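Local coordinates for protein GNAT family acetyltransferase (Mycobacterium smegmatis, PDB 6C30) that probably transfers an acetyl group from acetyl-coenzyme A to an amino group of a protein substrate, as a RimJ-like N-acetyltransferase of the GNAT family, at residues 198-201 / 202-205. Residues are numbered along the deposited sequence; the frame is centred on the assembly and turned at random.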
# COMPACT_ATOMS: atom_id res chain seq x y z
N GLU A 198 21.34 -18.68 -5.84
CA GLU A 198 22.25 -19.30 -4.86
C GLU A 198 22.87 -18.27 -3.91
O GLU A 198 23.21 -18.60 -2.78
CB GLU A 198 23.37 -20.07 -5.58
CG GLU A 198 22.90 -21.23 -6.46
CD GLU A 198 22.67 -20.81 -7.90
OE1 GLU A 198 22.60 -19.59 -8.16
OE2 GLU A 198 22.56 -21.70 -8.77
N GLU A 199 23.03 -17.04 -4.38
CA GLU A 199 23.71 -16.00 -3.62
C GLU A 199 22.78 -15.24 -2.68
O GLU A 199 23.24 -14.45 -1.86
CB GLU A 199 24.37 -14.99 -4.55
CG GLU A 199 25.26 -15.60 -5.61
CD GLU A 199 25.81 -14.54 -6.55
OE1 GLU A 199 26.69 -13.75 -6.14
OE2 GLU A 199 25.35 -14.49 -7.71
N LEU A 200 21.48 -15.44 -2.83
CA LEU A 200 20.52 -14.62 -2.08
C LEU A 200 20.69 -14.73 -0.55
O LEU A 200 20.79 -13.70 0.11
CB LEU A 200 19.08 -14.95 -2.48
CG LEU A 200 18.07 -14.01 -1.82
CD1 LEU A 200 18.31 -12.58 -2.27
CD2 LEU A 200 16.64 -14.43 -2.11
N PRO A 201 20.73 -15.95 0.02
CA PRO A 201 20.79 -16.04 1.49
C PRO A 201 21.93 -15.27 2.15
O PRO A 201 21.74 -14.71 3.23
CB PRO A 201 20.97 -17.54 1.74
CG PRO A 201 20.33 -18.18 0.59
CD PRO A 201 20.65 -17.30 -0.59
N GLN A 202 23.10 -15.24 1.53
CA GLN A 202 24.26 -14.58 2.13
C GLN A 202 24.38 -13.12 1.69
O GLN A 202 25.36 -12.44 2.01
CB GLN A 202 25.55 -15.33 1.77
CG GLN A 202 25.85 -16.54 2.65
CD GLN A 202 26.24 -16.15 4.06
OE1 GLN A 202 25.49 -16.40 5.01
NE2 GLN A 202 27.41 -15.53 4.21
N SER A 203 23.40 -12.63 0.94
CA SER A 203 23.50 -11.30 0.35
C SER A 203 23.00 -10.19 1.27
O SER A 203 22.13 -10.42 2.13
CB SER A 203 22.72 -11.23 -0.97
OG SER A 203 21.32 -11.23 -0.74
N ALA A 204 23.54 -8.99 1.08
CA ALA A 204 23.04 -7.80 1.75
C ALA A 204 21.56 -7.59 1.42
O ALA A 204 20.80 -7.09 2.25
CB ALA A 204 23.85 -6.58 1.35
N ALA A 205 21.14 -7.98 0.21
CA ALA A 205 19.74 -7.84 -0.18
C ALA A 205 18.82 -8.62 0.75
O ALA A 205 17.77 -8.11 1.18
CB ALA A 205 19.53 -8.30 -1.61
O HOH W 1 24.07 -17.44 -0.32
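At Glu-199 the backbone carbonyl faces the turn, with Ser-203 CB 3.4 Å from Glu-199 O, while the carboxylate leads off to the backbone N of Thr-196 and a salt bridge with Arg-172. Just before it, a water donates to Glu-198 O and accepts from Gln-202 N at 3.0 Å, linking the 3-10 segment to the third residue of the turn. Leu-200 opens the type I beta turn that Ser-203 closes, and its carbonyl oxygen is gripped twice. Ser-203 N reaches Leu-200 O at 2.9 Å from above the carbonyl plane, and Ser-203 OG, 2.7 Å from Leu-200 O, lies in that plane on a lone pair. With chi1 at 72° the hydroxyl sits between its own backbone N and carbonyl carbon, from where it also accepts the N-H of His-206 as N-cap of the coming helix. One serine thus fastens both turn and helix end. Leu-200 CG, anti to the backbone N (chi1 -174°), carries CD1 to 3.6 Å from Ser-203 OG. Pro-201, its phi near -55° restrained by the ring, suits the second turn position. The loop leads from strand 186-196 into helix 204-217, and Leu-200 and Ala-205 both pack against helix 130-143.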